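Local coordinates for protein hydrolase (Burkholderia cenocepacia, PDB 4QKU) that probably hydrolyses fumarylacetoacetate to fumarate and acetoacetate, the last step of phenylalanine and tyrosine breakdown, as a metal-dependent enzyme of the FAH family, at residues A291-F295 with C419-Y424; V65-L70 with L108-F112. All coordinates share one frame; numbering follows the deposited sequence.

Contact 1 of 2, residues A291-F295 with C419-Y424; sequences ALEPF and CQGDGY
Cys-419 sets its CB over the centre of the Phe-295 ring. This CB stands 3.3 Å from the ring centroid and only 7° off the normal, a CH-pi contact, while SG leans out at 4.3 Å from that same centroid, an oblique sulfur-aromatic contact. The ring's opposite face carries CB of the preceding Pro-294, set toward the rim, so the phenyl is clasped between its own neighbour and the strand 412-421.

At the ring's edge comes backbone: Gln-420 O and Gly-421 N each lie 3.7 Å from Phe-295 CE1. The Tyr-424 side chain points back against that of Phe-295, its OH coming obliquely to 3.9 Å from Phe-295 CZ.

A further apolar touch brings Leu-292 CD2 to 3.5 Å from Cys-419 SG. With CG beside its own backbone N (chi1 -60°), Leu-292 swings this methyl up to the sulfur; Phe-318 and Phe-428 also touch its side chain.

The bond from Phe-295 N to Leu-292 O closes the 3-10 turn, and backbone bonding ties Phe-295 to Asp-319. No hydrogen bond crosses between 291-295 and 419-424, so between these two segments of the C-terminal domain the contact rests on dispersion and on the polarisable sulfur and ring.

Contact 2 of 2, residues V65-L70 with L108-F112; sequences VDLAAL and LSALF
Val-65 and Phe-112 approach from opposite directions, and both valine methyls meet the far end of the phenyl ring. CG2 of Val-65 lies 3.7 Å from Phe-112 CZ, and CG1 is 4.0 Å from the same CZ; the CG2 approach is oblique to the ring. With CG beside its backbone N (chi1 -72°), Phe-112 turns the CE2-CZ end of its ring toward the strand 63-66.

Leu-70 drives its isopropyl fork between three partners. Its CD2 packs 3.5 Å from Leu-108 CD2, the two side chains slanting across each other, and the same methyl lies near the plane of the Phe-112 ring, at its edge. The other branch of Leu-70, CD1, meets Leu-111 CD2 at 4.1 Å, the two leucines tip to tip. Leu-67 instead crosses Leu-108 at about a right angle, and Leu-67 CD2 lies 4.1 Å from Leu-108 CD1, so the two branches of Leu-108 serve different residues of the helix 67-72.

Asp-66 is the N-cap of that helix: its OD1 accepts from Ala-69 N at 3.1 Å, the N-H reaching it from above the carboxylate plane. OD2 makes a salt bridge with Arg-55. Beyond the two segments, Trp-26 meets the Phe-112 ring with planes about 30° apart, and Leu-119 covers Leu-70, Leu-111 and Phe-112.

Methyl-methyl contacts and the Phe-112 ring, met obliquely by Val-65 and at its edge by Leu-70, join the end of helix 98-111 to the strand-helix junction of the N-terminal domain. Every side chain touching across is buried and apolar and no hydrogen bond crosses, so the hold is non-directional.

Overall arrangement
The two contacts belong to different parts of the chain: contact 2 lies within the N-terminal family region and contact 1 within the C-terminal hydrolase region. Their centres are 22 Å apart and their nearest atoms about 10 Å, so they do not touch, and both segments of contact 2 precede those of contact 1 in the sequence. Contact 2 lies farther out, about 24 Å from the centre of the chain to its own centre, against about 17 Å for contact 1. Residues near the start of the chain lie against both: Leu-19 on Pro-294 and Pro-21 on Tyr-424 in contact 1, Trp-26 on Phe-112 in contact 2. Neither includes the sodium site of Asp-256, Trp-257, Lys-276, Ala-279 and Thr-280, or the predicted proton acceptor His-156.

Contact 1 of 2, residues A291-F295 with C419-Y424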
ATOM      1  N   ALA B 291      -3.924 -22.937  14.766  1.00 17.57           N
ATOM      2  CA  ALA B 291      -5.050 -22.985  15.688  1.00 17.51           C
ATOM      3  C   ALA B 291      -6.386 -23.207  14.970  1.00 17.24           C
ATOM      4  O   ALA B 291      -7.278 -23.808  15.539  1.00 17.85           O
ATOM      5  CB  ALA B 291      -5.107 -21.715  16.513  1.00 17.41           C
ATOM      6  N   LEU B 292      -6.525 -22.737  13.732  1.00 16.36           N
ATOM      7  CA  LEU B 292      -7.744 -22.986  12.948  1.00 15.98           C
ATOM      8  C   LEU B 292      -7.810 -24.352  12.279  1.00 16.43           C
ATOM      9  O   LEU B 292      -8.795 -24.665  11.605  1.00 16.29           O
ATOM     10  CB  LEU B 292      -7.904 -21.926  11.879  1.00 15.57           C
ATOM     11  CG  LEU B 292      -8.022 -20.505  12.452  1.00 15.27           C
ATOM     12  CD1 LEU B 292      -7.765 -19.482  11.368  1.00 14.74           C
ATOM     13  CD2 LEU B 292      -9.388 -20.299  13.091  1.00 15.42           C
ATOM     14  N   GLU B 293      -6.779 -25.174  12.450  1.00 16.66           N
ATOM     15  CA  GLU B 293      -6.719 -26.461  11.746  1.00 17.29           C
ATOM     16  C   GLU B 293      -7.971 -27.322  11.988  1.00 17.06           C
ATOM     17  O   GLU B 293      -8.496 -27.889  11.030  1.00 17.33           O
ATOM     18  CB  GLU B 293      -5.423 -27.235  12.100  1.00 17.86           C
ATOM     19  CG  GLU B 293      -5.264 -28.603  11.442  1.00 18.48           C
ATOM     20  CD  GLU B 293      -5.248 -28.569   9.910  1.00 18.44           C
ATOM     21  OE1 GLU B 293      -5.055 -27.501   9.303  1.00 17.83           O
ATOM     22  OE2 GLU B 293      -5.397 -29.642   9.305  1.00 19.11           O
ATOM     23  N   PRO B 294      -8.472 -27.382  13.240  1.00 16.46           N
ATOM     24  CA  PRO B 294      -9.617 -28.260  13.484  1.00 16.68           C
ATOM     25  C   PRO B 294     -10.898 -27.768  12.828  1.00 16.35           C
ATOM     26  O   PRO B 294     -11.863 -28.499  12.779  1.00 16.25           O
ATOM     27  CB  PRO B 294      -9.764 -28.258  15.022  1.00 16.57           C
ATOM     28  CG  PRO B 294      -8.432 -27.895  15.526  1.00 16.56           C
ATOM     29  CD  PRO B 294      -7.907 -26.904  14.507  1.00 16.39           C
ATOM     30  N   PHE B 295     -10.891 -26.555  12.297  1.00 15.91           N
ATOM     31  CA  PHE B 295     -12.090 -25.998  11.678  1.00 16.02           C
ATOM     32  C   PHE B 295     -11.974 -25.881  10.162  1.00 16.10           C
ATOM     33  O   PHE B 295     -12.763 -25.212   9.515  1.00 16.35           O
ATOM     34  CB  PHE B 295     -12.381 -24.657  12.358  1.00 15.56           C
ATOM     35  CG  PHE B 295     -12.346 -24.757  13.844  1.00 15.38           C
ATOM     36  CD1 PHE B 295     -13.419 -25.306  14.523  1.00 15.75           C
ATOM     37  CD2 PHE B 295     -11.204 -24.412  14.547  1.00 15.04           C
ATOM     38  CE1 PHE B 295     -13.371 -25.459  15.897  1.00 16.08           C
ATOM     39  CE2 PHE B 295     -11.140 -24.547  15.916  1.00 15.31           C
ATOM     40  CZ  PHE B 295     -12.224 -25.079  16.598  1.00 15.85           C
ATOM     41  N   CYS B 419     -14.719 -19.952  16.188  1.00 19.60           N
ATOM     42  CA  CYS B 419     -14.872 -21.323  15.689  1.00 20.56           C
ATOM     43  C   CYS B 419     -15.359 -22.191  16.812  1.00 21.42           C
ATOM     44  O   CYS B 419     -14.757 -22.216  17.870  1.00 21.02           O
ATOM     45  CB  CYS B 419     -13.532 -21.862  15.206  1.00 20.31           C
ATOM     46  SG  CYS B 419     -12.736 -20.827  13.962  1.00 19.28           S
ATOM     47  N   GLN B 420     -16.475 -22.860  16.590  1.00 23.81           N
ATOM     48  CA  GLN B 420     -17.133 -23.654  17.635  1.00 26.31           C
ATOM     49  C   GLN B 420     -16.604 -25.093  17.699  1.00 26.72           C
ATOM     50  O   GLN B 420     -16.893 -25.884  16.827  1.00 25.13           O
ATOM     51  CB  GLN B 420     -18.652 -23.681  17.374  1.00 27.72           C
ATOM     52  CG  GLN B 420     -19.471 -24.302  18.498  1.00 29.67           C
ATOM     53  CD  GLN B 420     -19.164 -23.663  19.838  1.00 30.94           C
ATOM     54  OE1 GLN B 420     -19.558 -22.517  20.097  1.00 32.85           O
ATOM     55  NE2 GLN B 420     -18.420 -24.379  20.684  1.00 30.69           N
ATOM     56  N   GLY B 421     -15.823 -25.400  18.727  1.00 29.04           N
ATOM     57  CA  GLY B 421     -15.424 -26.776  19.022  1.00 32.27           C
ATOM     58  C   GLY B 421     -16.342 -27.404  20.067  1.00 35.11           C
ATOM     59  O   GLY B 421     -17.295 -26.756  20.538  1.00 38.35           O
ATOM     60  N   ASP B 422     -16.103 -28.673  20.396  1.00 38.47           N
ATOM     61  CA  ASP B 422     -16.919 -29.402  21.404  1.00 41.46           C
ATOM     62  C   ASP B 422     -16.513 -28.959  22.827  1.00 40.42           C
ATOM     63  O   ASP B 422     -15.501 -29.421  23.376  1.00 37.84           O
ATOM     64  CB  ASP B 422     -16.785 -30.937  21.236  1.00 42.25           C
ATOM     65  N   GLY B 423     -17.307 -28.045  23.394  1.00 39.98           N
ATOM     66  CA  GLY B 423     -17.066 -27.518  24.749  1.00 40.93           C
ATOM     67  C   GLY B 423     -15.989 -26.449  24.861  1.00 38.99           C
ATOM     68  O   GLY B 423     -15.557 -26.110  25.957  1.00 40.55           O
ATOM     69  N   TYR B 424     -15.596 -25.882  23.729  1.00 37.42           N
ATOM     70  CA  TYR B 424     -14.699 -24.743  23.706  1.00 35.22           C
ATOM     71  C   TYR B 424     -14.842 -24.034  22.375  1.00 33.01           C
ATOM     72  O   TYR B 424     -15.512 -24.515  21.473  1.00 31.32           O
ATOM     73  CB  TYR B 424     -13.261 -25.199  23.899  1.00 35.05           C
ATOM     74  CG  TYR B 424     -12.640 -25.828  22.669  1.00 36.99           C
ATOM     75  CD1 TYR B 424     -13.048 -27.081  22.211  1.00 39.42           C
ATOM     76  CD2 TYR B 424     -11.649 -25.174  21.949  1.00 37.32           C
ATOM     77  CE1 TYR B 424     -12.477 -27.655  21.075  1.00 40.30           C
ATOM     78  CE2 TYR B 424     -11.077 -25.734  20.817  1.00 37.53           C
ATOM     79  CZ  TYR B 424     -11.485 -26.977  20.382  1.00 39.62           C
ATOM     80  OH  TYR B 424     -10.915 -27.549  19.251  1.00 40.97           O
TER

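Contact 2 of 2, residues V65-L70 with L108-F112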
ATOM      1  N   VAL B  65      -0.002 -13.369  28.171  1.00 17.38           N
ATOM      2  CA  VAL B  65       1.345 -13.832  28.374  1.00 17.72           C
ATOM      3  C   VAL B  65       2.348 -12.809  27.780  1.00 17.38           C
ATOM      4  O   VAL B  65       2.374 -12.544  26.582  1.00 16.32           O
ATOM      5  CB  VAL B  65       1.545 -15.207  27.729  1.00 17.74           C
ATOM      6  CG1 VAL B  65       2.916 -15.756  28.069  1.00 18.28           C
ATOM      7  CG2 VAL B  65       0.476 -16.165  28.239  1.00 18.20           C
ATOM      8  N   ASP B  66       3.191 -12.293  28.657  1.00 17.71           N
ATOM      9  CA  ASP B  66       4.244 -11.389  28.281  1.00 17.81           C
ATOM     10  C   ASP B  66       5.392 -12.244  27.775  1.00 17.73           C
ATOM     11  O   ASP B  66       6.189 -12.724  28.556  1.00 17.94           O
ATOM     12  CB  ASP B  66       4.667 -10.565  29.507  1.00 18.18           C
ATOM     13  CG  ASP B  66       5.602  -9.417  29.160  1.00 18.40           C
ATOM     14  OD1 ASP B  66       6.496  -9.579  28.297  1.00 18.91           O
ATOM     15  OD2 ASP B  66       5.478  -8.341  29.793  1.00 18.72           O
ATOM     16  N   LEU B  67       5.494 -12.381  26.458  1.00 17.46           N
ATOM     17  CA  LEU B  67       6.537 -13.213  25.855  1.00 17.77           C
ATOM     18  C   LEU B  67       7.988 -12.811  26.215  1.00 18.20           C
ATOM     19  O   LEU B  67       8.804 -13.678  26.476  1.00 18.26           O
ATOM     20  CB  LEU B  67       6.381 -13.276  24.327  1.00 17.14           C
ATOM     21  CG  LEU B  67       5.090 -13.895  23.798  1.00 16.68           C
ATOM     22  CD1 LEU B  67       5.131 -14.021  22.278  1.00 16.30           C
ATOM     23  CD2 LEU B  67       4.849 -15.262  24.437  1.00 16.95           C
ATOM     24  N   ALA B  68       8.299 -11.515  26.195  1.00 18.26           N
ATOM     25  CA  ALA B  68       9.640 -11.035  26.542  1.00 19.06           C
ATOM     26  C   ALA B  68      10.016 -11.446  27.944  1.00 19.71           C
ATOM     27  O   ALA B  68      11.078 -12.028  28.154  1.00 19.69           O
ATOM     28  CB  ALA B  68       9.729  -9.516  26.419  1.00 19.14           C
ATOM     29  N   ALA B  69       9.101 -11.183  28.879  1.00 20.28           N
ATOM     30  CA  ALA B  69       9.278 -11.553  30.291  1.00 21.20           C
ATOM     31  C   ALA B  69       9.439 -13.050  30.474  1.00 21.52           C
ATOM     32  O   ALA B  69      10.241 -13.507  31.291  1.00 22.15           O
ATOM     33  CB  ALA B  69       8.109 -11.067  31.132  1.00 21.15           C
ATOM     34  N   LEU B  70       8.674 -13.811  29.712  1.00 21.63           N
ATOM     35  CA  LEU B  70       8.758 -15.268  29.778  1.00 22.51           C
ATOM     36  C   LEU B  70      10.127 -15.727  29.274  1.00 23.11           C
ATOM     37  O   LEU B  70      10.729 -16.649  29.844  1.00 23.79           O
ATOM     38  CB  LEU B  70       7.616 -15.898  28.974  1.00 22.05           C
ATOM     39  CG  LEU B  70       7.100 -17.258  29.409  1.00 22.74           C
ATOM     40  CD1 LEU B  70       6.525 -17.223  30.822  1.00 22.98           C
ATOM     41  CD2 LEU B  70       6.052 -17.745  28.411  1.00 22.52           C
ATOM     42  N   LEU B 108       4.317 -22.887  24.941  1.00 18.39           N
ATOM     43  CA  LEU B 108       3.277 -22.205  25.678  1.00 18.03           C
ATOM     44  C   LEU B 108       2.193 -23.181  26.078  1.00 17.81           C
ATOM     45  O   LEU B 108       1.811 -23.239  27.243  1.00 18.04           O
ATOM     46  CB  LEU B 108       2.684 -21.064  24.868  1.00 17.56           C
ATOM     47  CG  LEU B 108       3.617 -19.888  24.592  1.00 17.65           C
ATOM     48  CD1 LEU B 108       2.869 -18.839  23.803  1.00 17.11           C
ATOM     49  CD2 LEU B 108       4.198 -19.294  25.864  1.00 18.19           C
ATOM     50  N   SER B 109       1.718 -23.969  25.127  1.00 17.50           N
ATOM     51  CA  SER B 109       0.721 -24.992  25.443  1.00 17.87           C
ATOM     52  C   SER B 109       1.160 -25.916  26.596  1.00 18.45           C
ATOM     53  O   SER B 109       0.359 -26.266  27.446  1.00 18.68           O
ATOM     54  CB  SER B 109       0.393 -25.832  24.227  1.00 17.68           C
ATOM     55  OG  SER B 109      -0.702 -26.669  24.513  1.00 18.09           O
ATOM     56  N   ALA B 110       2.432 -26.292  26.611  1.00 18.78           N
ATOM     57  CA  ALA B 110       2.954 -27.202  27.630  1.00 19.58           C
ATOM     58  C   ALA B 110       3.021 -26.509  28.966  1.00 19.62           C
ATOM     59  O   ALA B 110       2.570 -27.010  29.959  1.00 20.26           O
ATOM     60  CB  ALA B 110       4.326 -27.724  27.227  1.00 19.69           C
ATOM     61  N   LEU B 111       3.545 -25.309  28.963  1.00 20.01           N
ATOM     62  CA  LEU B 111       3.714 -24.538  30.197  1.00 20.09           C
ATOM     63  C   LEU B 111       2.402 -24.175  30.900  1.00 19.84           C
ATOM     64  O   LEU B 111       2.341 -24.158  32.132  1.00 20.06           O
ATOM     65  CB  LEU B 111       4.500 -23.262  29.888  1.00 19.57           C
ATOM     66  CG  LEU B 111       5.032 -22.538  31.127  1.00 19.91           C
ATOM     67  CD1 LEU B 111       6.055 -23.412  31.858  1.00 20.61           C
ATOM     68  CD2 LEU B 111       5.613 -21.186  30.752  1.00 19.40           C
ATOM     69  N   PHE B 112       1.365 -23.879  30.117  1.00 19.29           N
ATOM     70  CA  PHE B 112       0.113 -23.398  30.677  1.00 19.23           C
ATOM     71  C   PHE B 112      -0.920 -24.473  30.791  1.00 19.73           C
ATOM     72  O   PHE B 112      -2.034 -24.203  31.209  1.00 19.81           O
ATOM     73  CB  PHE B 112      -0.420 -22.205  29.885  1.00 18.53           C
ATOM     74  CG  PHE B 112       0.377 -20.956  30.098  1.00 17.96           C
ATOM     75  CD1 PHE B 112       0.197 -20.206  31.243  1.00 18.03           C
ATOM     76  CD2 PHE B 112       1.345 -20.568  29.187  1.00 17.57           C
ATOM     77  CE1 PHE B 112       0.946 -19.073  31.480  1.00 17.80           C
ATOM     78  CE2 PHE B 112       2.100 -19.436  29.412  1.00 17.49           C
ATOM     79  CZ  PHE B 112       1.895 -18.681  30.567  1.00 17.61           C
TER